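Local structure of putative histidinol-phosphate aminotransferase (Burkholderia pseudomallei, 3P1T) at residues M91-A96 against R135-L141; H114-G118 against D129-V133; R260-L265 against D324-L330. The protein probably transfers the amino group of L-histidinol phosphate to 2-oxoglutarate, using pyridoxal 5'-phosphate as cofactor, in a step of histidine biosynthesis. All coordinates share one frame; numbering follows the deposited sequence. Where two conformers were deposited one is given.

Contact 1: residues M91-A96 against R135-L141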
loop_
_atom_site.group_PDB
_atom_site.type_symbol
_atom_site.label_atom_id
_atom_site.label_comp_id
_atom_site.label_asym_id
_atom_site.label_seq_id
_atom_site.Cartn_x
_atom_site.Cartn_y
_atom_site.Cartn_z
HETATM N N MSE A 91 14.526 21.107 2.368
HETATM C CA MSE A 91 14.970 21.188 3.753
HETATM C C MSE A 91 16.036 20.123 4.101
HETATM O O MSE A 91 16.161 19.081 3.432
HETATM C CB MSE A 91 13.768 21.022 4.717
HETATM C CG MSE A 91 12.628 22.021 4.478
HETATM SE SE MSE A 91 11.249 21.966 5.887
HETATM C CE MSE A 91 12.061 23.192 7.131
ATOM N N ARG A 92 16.778 20.385 5.188
ATOM C CA ARG A 92 17.730 19.432 5.726
ATOM C C ARG A 92 16.966 18.567 6.691
ATOM O O ARG A 92 16.288 19.072 7.586
ATOM C CB ARG A 92 18.921 20.139 6.377
ATOM C CG ARG A 92 19.982 19.184 6.891
ATOM C CD ARG A 92 21.145 19.901 7.532
ATOM N NE ARG A 92 20.822 20.498 8.830
ATOM C CZ ARG A 92 21.733 20.873 9.728
ATOM N NH1 ARG A 92 23.023 20.661 9.504
ATOM N NH2 ARG A 92 21.357 21.409 10.884
ATOM N N PHE A 93 17.012 17.264 6.479
ATOM C CA PHE A 93 16.322 16.328 7.351
ATOM C C PHE A 93 17.263 15.949 8.492
ATOM O O PHE A 93 18.453 15.681 8.277
ATOM C CB PHE A 93 15.809 15.125 6.557
ATOM C CG PHE A 93 14.572 15.525 5.787
ATOM C CD1 PHE A 93 14.674 16.251 4.602
ATOM C CD2 PHE A 93 13.304 15.241 6.280
ATOM C CE1 PHE A 93 13.531 16.696 3.934
ATOM C CE2 PHE A 93 12.165 15.662 5.590
ATOM C CZ PHE A 93 12.288 16.401 4.434
ATOM N N VAL A 94 16.738 16.052 9.719
ATOM C CA VAL A 94 17.498 15.816 10.939
ATOM C C VAL A 94 16.872 14.645 11.712
ATOM O O VAL A 94 15.698 14.684 12.083
ATOM C CB VAL A 94 17.572 17.102 11.791
ATOM C CG1 VAL A 94 18.199 16.833 13.149
ATOM C CG2 VAL A 94 18.323 18.203 11.068
ATOM N N THR A 95 17.665 13.601 11.935
ATOM C CA THR A 95 17.236 12.400 12.656
ATOM C C THR A 95 18.274 12.057 13.724
ATOM O O THR A 95 19.391 12.593 13.700
ATOM C CB THR A 95 17.027 11.223 11.672
ATOM O OG1 THR A 95 18.281 10.863 11.074
ATOM C CG2 THR A 95 15.982 11.522 10.597
ATOM N N ALA A 96 17.911 11.156 14.657
ATOM C CA ALA A 96 18.827 10.677 15.699
ATOM C C ALA A 96 19.637 9.501 15.202
ATOM O O ALA A 96 19.140 8.687 14.429
ATOM C CB ALA A 96 18.053 10.279 16.932
ATOM N N ARG A 135 15.850 26.638 11.372
ATOM C CA ARG A 135 14.506 26.770 10.796
ATOM C C ARG A 135 14.461 26.231 9.351
ATOM O O ARG A 135 13.380 26.124 8.771
ATOM C CB ARG A 135 14.032 28.226 10.862
ATOM C CG ARG A 135 13.755 28.734 12.303
ATOM C CD ARG A 135 12.378 28.340 12.848
ATOM N NE ARG A 135 12.170 28.756 14.242
ATOM C CZ ARG A 135 11.614 29.908 14.621
ATOM N NH1 ARG A 135 11.201 30.787 13.713
ATOM N NH2 ARG A 135 11.473 30.192 15.910
ATOM N N ASP A 136 15.623 25.829 8.802
ATOM C CA ASP A 136 15.762 25.174 7.492
ATOM C C ASP A 136 15.649 23.667 7.632
ATOM O O ASP A 136 15.697 22.961 6.630
ATOM C CB ASP A 136 17.119 25.501 6.829
ATOM C CG ASP A 136 17.508 26.958 6.689
ATOM O OD1 ASP A 136 16.711 27.731 6.100
ATOM O OD2 ASP A 136 18.665 27.302 7.055
ATOM N N ASP A 137 15.561 23.161 8.875
ATOM C CA ASP A 137 15.540 21.730 9.145
ATOM C C ASP A 137 14.165 21.200 9.437
ATOM O O ASP A 137 13.344 21.866 10.074
ATOM C CB ASP A 137 16.443 21.366 10.344
ATOM C CG ASP A 137 17.919 21.725 10.221
ATOM O OD1 ASP A 137 18.392 21.944 9.076
ATOM O OD2 ASP A 137 18.604 21.774 11.263
ATOM N N CYS A 138 13.937 19.966 8.967
ATOM C CA CYS A 138 12.779 19.138 9.233
ATOM C C CYS A 138 13.246 18.018 10.157
ATOM O O CYS A 138 14.036 17.165 9.738
ATOM C CB CYS A 138 12.151 18.616 7.949
ATOM S SG CYS A 138 10.740 17.521 8.237
ATOM N N VAL A 139 12.874 18.094 11.437
ATOM C CA VAL A 139 13.352 17.148 12.434
ATOM C C VAL A 139 12.346 16.014 12.565
ATOM O O VAL A 139 11.162 16.258 12.789
ATOM C CB VAL A 139 13.637 17.846 13.789
ATOM C CG1 VAL A 139 14.193 16.859 14.800
ATOM C CG2 VAL A 139 14.604 19.018 13.608
ATOM N N VAL A 140 12.831 14.772 12.379
ATOM C CA VAL A 140 12.044 13.530 12.460
ATOM C C VAL A 140 12.634 12.671 13.588
ATOM O O VAL A 140 13.740 12.145 13.453
ATOM C CB VAL A 140 11.988 12.760 11.102
ATOM C CG1 VAL A 140 11.202 11.457 11.235
ATOM C CG2 VAL A 140 11.407 13.624 9.987
ATOM N N LEU A 141 11.912 12.564 14.713
ATOM C CA LEU A 141 12.340 11.784 15.884
ATOM C C LEU A 141 11.255 10.826 16.374
ATOM O O LEU A 141 10.065 11.141 16.310
ATOM C CB LEU A 141 12.727 12.715 17.042
ATOM C CG LEU A 141 13.936 13.608 16.835
ATOM C CD1 LEU A 141 13.874 14.788 17.727
ATOM C CD2 LEU A 141 15.237 12.841 16.989
HETATM O O HOH W 1 15.251 10.075 14.653
#

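Contact 2: residues H114-G118 against D129-V133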
loop_
_atom_site.group_PDB
_atom_site.type_symbol
_atom_site.label_atom_id
_atom_site.label_comp_id
_atom_site.label_asym_id
_atom_site.label_seq_id
_atom_site.Cartn_x
_atom_site.Cartn_y
_atom_site.Cartn_z
ATOM N N HIS A 114 20.959 15.588 4.781
ATOM C CA HIS A 114 20.764 14.896 6.048
ATOM C C HIS A 114 21.865 15.243 7.058
ATOM O O HIS A 114 23.054 15.275 6.715
ATOM C CB HIS A 114 20.729 13.373 5.767
ATOM C CG HIS A 114 20.309 12.497 6.911
ATOM N ND1 HIS A 114 20.786 11.212 7.032
ATOM C CD2 HIS A 114 19.458 12.743 7.934
ATOM C CE1 HIS A 114 20.213 10.716 8.120
ATOM N NE2 HIS A 114 19.404 11.597 8.692
ATOM N N PHE A 115 21.431 15.528 8.301
ATOM C CA PHE A 115 22.255 15.797 9.475
ATOM C C PHE A 115 21.745 14.933 10.602
ATOM O O PHE A 115 20.533 14.795 10.751
ATOM C CB PHE A 115 22.278 17.289 9.859
ATOM C CG PHE A 115 23.007 17.566 11.168
ATOM C CD1 PHE A 115 24.396 17.566 11.226
ATOM C CD2 PHE A 115 22.298 17.801 12.348
ATOM C CE1 PHE A 115 25.065 17.793 12.449
ATOM C CE2 PHE A 115 22.966 18.032 13.566
ATOM C CZ PHE A 115 24.345 18.030 13.609
ATOM N N GLU A 116 22.645 14.344 11.395
ATOM C CA GLU A 116 22.209 13.459 12.480
ATOM C C GLU A 116 22.646 13.938 13.857
ATOM O O GLU A 116 23.771 14.404 14.029
ATOM C CB GLU A 116 22.732 12.038 12.276
ATOM C CG GLU A 116 22.069 11.307 11.131
ATOM C CD GLU A 116 22.663 9.945 10.866
ATOM O OE1 GLU A 116 23.908 9.817 10.881
ATOM O OE2 GLU A 116 21.878 9.000 10.638
ATOM N N ILE A 117 21.729 13.793 14.832
ATOM C CA ILE A 117 21.925 14.110 16.249
ATOM C C ILE A 117 22.410 12.852 16.947
ATOM O O ILE A 117 21.717 11.838 16.950
ATOM C CB ILE A 117 20.638 14.677 16.917
ATOM C CG1 ILE A 117 20.153 15.941 16.217
ATOM C CG2 ILE A 117 20.856 14.922 18.420
ATOM C CD1 ILE A 117 18.788 16.383 16.630
ATOM N N GLY A 118 23.584 12.938 17.544
ATOM C CA GLY A 118 24.165 11.832 18.291
ATOM C C GLY A 118 23.557 11.658 19.666
ATOM O O GLY A 118 22.654 12.414 20.066
ATOM N N ASP A 129 24.669 18.758 19.218
ATOM C CA ASP A 129 24.055 18.504 17.921
ATOM C C ASP A 129 22.645 19.125 17.885
ATOM O O ASP A 129 22.263 19.723 16.884
ATOM C CB ASP A 129 24.007 16.993 17.621
ATOM C CG ASP A 129 25.352 16.316 17.419
ATOM O OD1 ASP A 129 26.294 16.990 16.925
ATOM O OD2 ASP A 129 25.441 15.089 17.658
ATOM N N LEU A 130 21.899 19.027 18.999
ATOM C CA LEU A 130 20.544 19.555 19.145
ATOM C C LEU A 130 20.538 21.081 18.992
ATOM O O LEU A 130 19.577 21.643 18.480
ATOM C CB LEU A 130 20.010 19.123 20.507
ATOM C CG LEU A 130 18.512 19.188 20.755
ATOM C CD1 LEU A 130 17.729 18.495 19.663
ATOM C CD2 LEU A 130 18.166 18.567 22.111
ATOM N N ALA A 131 21.647 21.728 19.349
ATOM C CA ALA A 131 21.843 23.171 19.215
ATOM C C ALA A 131 22.073 23.587 17.751
ATOM O O ALA A 131 21.960 24.779 17.453
ATOM C CB ALA A 131 23.032 23.603 20.055
ATOM N N GLN A 132 22.409 22.621 16.853
ATOM C CA GLN A 132 22.686 22.894 15.441
ATOM C C GLN A 132 21.384 22.866 14.625
ATOM O O GLN A 132 21.408 23.188 13.432
ATOM C CB GLN A 132 23.725 21.906 14.862
ATOM C CG GLN A 132 25.150 22.118 15.407
ATOM C CD GLN A 132 26.177 21.141 14.872
ATOM O OE1 GLN A 132 26.474 21.091 13.667
ATOM N NE2 GLN A 132 26.821 20.417 15.777
ATOM N N VAL A 133 20.246 22.509 15.259
ATOM C CA VAL A 133 18.932 22.480 14.591
ATOM C C VAL A 133 18.558 23.918 14.203
ATOM O O VAL A 133 18.679 24.806 15.053
ATOM C CB VAL A 133 17.859 21.820 15.499
ATOM C CG1 VAL A 133 16.444 22.062 14.976
ATOM C CG2 VAL A 133 18.129 20.329 15.677
#

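Contact 3: residues R260-L265 against D324-L330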
loop_
_atom_site.group_PDB
_atom_site.type_symbol
_atom_site.label_atom_id
_atom_site.label_comp_id
_atom_site.label_asym_id
_atom_site.label_seq_id
_atom_site.Cartn_x
_atom_site.Cartn_y
_atom_site.Cartn_z
ATOM N N ARG A 260 9.348 -6.832 35.289
ATOM C CA ARG A 260 9.878 -8.140 35.689
ATOM C C ARG A 260 11.215 -8.424 34.985
ATOM O O ARG A 260 12.199 -8.696 35.664
ATOM C CB ARG A 260 8.876 -9.291 35.402
ATOM C CG ARG A 260 9.515 -10.689 35.547
ATOM C CD ARG A 260 8.542 -11.832 35.639
ATOM N NE ARG A 260 8.244 -12.430 34.345
ATOM C CZ ARG A 260 8.660 -13.634 33.964
ATOM N NH1 ARG A 260 9.399 -14.381 34.781
ATOM N NH2 ARG A 260 8.316 -14.115 32.777
ATOM N N VAL A 261 11.243 -8.357 33.642
ATOM C CA VAL A 261 12.424 -8.676 32.840
ATOM C C VAL A 261 13.587 -7.713 33.197
ATOM O O VAL A 261 14.689 -8.208 33.452
ATOM C CB VAL A 261 12.094 -8.666 31.323
ATOM C CG1 VAL A 261 13.351 -8.775 30.468
ATOM C CG2 VAL A 261 11.151 -9.808 30.986
ATOM N N ALA A 262 13.332 -6.381 33.273
ATOM C CA ALA A 262 14.355 -5.393 33.617
ATOM C C ALA A 262 14.960 -5.669 35.021
ATOM O O ALA A 262 16.188 -5.718 35.154
ATOM C CB ALA A 262 13.777 -3.986 33.557
ATOM N N ASP A 263 14.109 -5.897 36.046
ATOM C CA ASP A 263 14.576 -6.151 37.412
ATOM C C ASP A 263 15.344 -7.476 37.513
ATOM O O ASP A 263 16.398 -7.511 38.157
ATOM C CB ASP A 263 13.397 -6.148 38.400
ATOM C CG ASP A 263 12.748 -4.789 38.677
ATOM O OD1 ASP A 263 13.260 -3.754 38.159
ATOM O OD2 ASP A 263 11.768 -4.750 39.461
ATOM N N ALA A 264 14.843 -8.548 36.868
ATOM C CA ALA A 264 15.479 -9.874 36.895
ATOM C C ALA A 264 16.853 -9.857 36.214
ATOM O O ALA A 264 17.806 -10.404 36.785
ATOM C CB ALA A 264 14.588 -10.910 36.231
ATOM N N LEU A 265 16.966 -9.201 35.023
ATOM C CA LEU A 265 18.234 -9.120 34.300
ATOM C C LEU A 265 19.265 -8.312 35.102
ATOM O O LEU A 265 20.419 -8.741 35.175
ATOM C CB LEU A 265 18.067 -8.535 32.891
ATOM C CG LEU A 265 17.309 -9.389 31.860
ATOM C CD1 LEU A 265 17.208 -8.665 30.528
ATOM C CD2 LEU A 265 17.973 -10.749 31.646
ATOM N N ASP A 324 9.867 -15.963 30.427
ATOM C CA ASP A 324 10.385 -17.039 31.299
ATOM C C ASP A 324 11.590 -17.736 30.624
ATOM O O ASP A 324 12.644 -17.887 31.244
ATOM C CB ASP A 324 9.282 -18.089 31.637
ATOM C CG ASP A 324 8.297 -17.792 32.773
ATOM O OD1 ASP A 324 8.546 -16.832 33.552
ATOM O OD2 ASP A 324 7.315 -18.578 32.935
ATOM N N ARG A 325 11.421 -18.109 29.325
ATOM C CA ARG A 325 12.417 -18.780 28.480
ATOM C C ARG A 325 13.684 -17.920 28.342
ATOM O O ARG A 325 14.790 -18.438 28.550
ATOM C CB ARG A 325 11.828 -19.106 27.093
ATOM C CG ARG A 325 10.818 -20.265 27.109
ATOM C CD ARG A 325 11.142 -21.349 26.091
ATOM N NE ARG A 325 12.550 -21.737 26.182
ATOM C CZ ARG A 325 13.396 -21.781 25.158
ATOM N NH1 ARG A 325 12.969 -21.546 23.919
ATOM N NH2 ARG A 325 14.665 -22.109 25.355
ATOM N N LEU A 326 13.506 -16.607 28.044
ATOM C CA LEU A 326 14.595 -15.650 27.899
ATOM C C LEU A 326 15.380 -15.503 29.190
ATOM O O LEU A 326 16.616 -15.573 29.162
ATOM C CB LEU A 326 14.107 -14.262 27.459
ATOM C CG LEU A 326 15.232 -13.226 27.473
ATOM C CD1 LEU A 326 15.722 -12.926 26.089
ATOM C CD2 LEU A 326 14.929 -12.030 28.364
ATOM N N LEU A 327 14.671 -15.273 30.311
ATOM C CA LEU A 327 15.318 -15.072 31.608
ATOM C C LEU A 327 16.107 -16.324 32.036
ATOM O O LEU A 327 17.215 -16.175 32.559
ATOM C CB LEU A 327 14.294 -14.677 32.689
ATOM C CG LEU A 327 13.655 -13.276 32.545
ATOM C CD1 LEU A 327 12.550 -13.087 33.540
ATOM C CD2 LEU A 327 14.673 -12.150 32.685
ATOM N N ALA A 328 15.585 -17.536 31.756
ATOM C CA ALA A 328 16.261 -18.790 32.123
ATOM C C ALA A 328 17.553 -18.965 31.318
ATOM O O ALA A 328 18.571 -19.360 31.884
ATOM C CB ALA A 328 15.341 -19.977 31.915
ATOM N N ALA A 329 17.529 -18.604 30.026
ATOM C CA ALA A 329 18.695 -18.675 29.140
ATOM C C ALA A 329 19.775 -17.673 29.541
ATOM O O ALA A 329 20.933 -18.063 29.599
ATOM C CB ALA A 329 18.284 -18.427 27.700
ATOM N N LEU A 330 19.411 -16.402 29.832
ATOM C CA LEU A 330 20.400 -15.391 30.220
ATOM C C LEU A 330 20.830 -15.601 31.689
ATOM O O LEU A 330 21.907 -15.129 32.069
ATOM C CB LEU A 330 19.915 -13.951 29.972
ATOM C CG LEU A 330 19.821 -13.531 28.490
ATOM C CD1 LEU A 330 19.194 -12.168 28.346
ATOM C CD2 LEU A 330 21.170 -13.525 27.818
#

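Contact 1: residues M91-A96 against R135-L141
Phe93 and Cys138 sit side by side on one face of two neighbouring parallel strands, 92-96 and 137-141. Cys138 CB lies over one face of the Phe93 ring, 4.1 Å from its centroid, in a CH-pi contact. SG, anti to its own backbone N (chi1 178°), swings away from the ring axis, meets the ring obliquely and touches CE2 at 3.5 Å. Met91, deposited as selenomethionine, packs on another side of Cys138, with SE 4.0 Å from Cys138 CB. This is the densely packed face. Helix 76-87 covers part of it, reaching Phe93 and Val140.

The backbones are joined by a regular ladder. Arg92 N bonds to Asp136 O, Cys138 N to Arg92 O, Val94 N to Cys138 O and Val140 N to Val94 O. The ladder loosens at the far end, where a water takes the place of a direct bond. It accepts from Ala96 N at 2.9 Å and donates to Val140 O at 2.8 Å. At the near end Arg135 and Asp136 turn their side chains to the exposed side.

The pair lies in the central sheet of the aminotransferase fold, with strand 92-96 between 113-117 and 137-142. On the face opposite Phe93, Arg92 lies alongside Asp137 and grips it with NE and NH2. NH2 meets OD2 at 2.8 Å, almost straight (174°), in the guanidinium plane. NE reaches OD1 from above the carboxylate plane. Asp137 OD2 also accepts from Ser134 N. Two arginine bonds and a backbone N-H would probably favour a charged carboxylate at this buried residue.

Contact 2: residues H114-G118 against D129-V133
Gly118 N donates to Asp129 OD2 at 2.8 Å, with an N-H...O angle of 162°. The bond reaches OD2 on its anti side, tilted 24° out of the carboxylate plane. Asp129 carries CG anti to its own carbonyl carbon (chi1 -67°). This puts the carboxylate beside the end of strand 113-117. The same side chain also packs through its carbon. Asp129 CB lies against Ile117, 3.9 Å from CG2, where the two side chains lie alongside and run opposite ways. Asp129 therefore holds the strand end by one polar bond and one carbon contact.

Strand 113-117 is the outermost strand on its side of the seven-stranded sheet within this chain. The short helix 127-130 follows it after a loop, and a type I turn from Leu130 to Val133 then leads toward strand 137-142. The contact thus fastens the connection between two strands of the sheet onto its outer strand. Gly118 is also joined by a backbone bond to Asp126, in that loop.

Deeper in, Ile117 does the apolar work. Its CD1 meets Leu130 CD1 at 3.8 Å and Val133 CG2 at 4.1 Å. Leu130 also touches Gln159 and Leu160 of helix 154-163, and Val133 touches Ala164. On the same face of the strand, the Phe115 ring comes up to Asp129 and Gln132. Asp129 O approaches the ring edge near its plane, 3.8 Å from CE2. The same carbonyl accepts from Gln132 N, three residues on. Phe115 packs on Arg92 as well. Gln132 OE1 lies near Phe115 CZ in the conformer given, but its placing is uncertain because a second conformer exists.

Contact 3: residues R260-L265 against D324-L330
Arg260 starts with CG opposite its backbone N (chi1 168°) and bends at chi3 (93°), which carries its guanidinium across to Asp324. NH1 and NH2 converge on one oxygen, Asp324 OD1. Both hydrogen bonds of this salt bridge are weak by angle, and the shorter, from NH2 to OD1, is 2.8 Å. The guanidinium and carboxylate planes stand almost perpendicular (89°). Arg260 NE bonds to Gln257 of its own helix.

Leu327 CD1 lies over one face of the guanidinium, 3.6 Å from NH1. Leu327 is a knob set among Arg260, Val261, Ala264 and Leu265 of the neighbouring helix. The segments run nearly parallel, their axes 10.8 Å apart. Helices 244-267 and 320-333 lie together against the four-stranded sheet of the smaller domain, consistent with the small domain of fold-type I aminotransferases. Leu265 and Leu330 both touch Ile315 of that sheet.

The other methyl of Leu327, CD2, reaches Ala264 CB at 3.8 Å and Leu265 CD2 at 3.7 Å. Leu265 CD2 continues to Leu330 CD1 at 3.8 Å. Val261 CG1 meets Leu326 CD2 more loosely, at 4.2 Å.

In the fold
Contacts 1 and 2 form one unit at one edge of the seven-stranded sheet, counted within this chain. Their centres are 8 Å apart, and they share the boundary between strands 92-96 and 113-117. Thr95 OG1 pairs with His114 NE2 at 2.7 Å in a probable hydrogen bond, and Thr95 O is 2.9 Å from Ile117 N. Contact 3 lies in the smaller domain, centred about 38 Å from contact 1 and 36 Å from contact 2. Its nearest atoms are about 22 Å from contact 1 and 23 Å from contact 2. In related fold-type I enzymes pyridoxal phosphate is held mainly by the large domain, beside the small domain and near the subunit interface. No contact here is identified as part of that site.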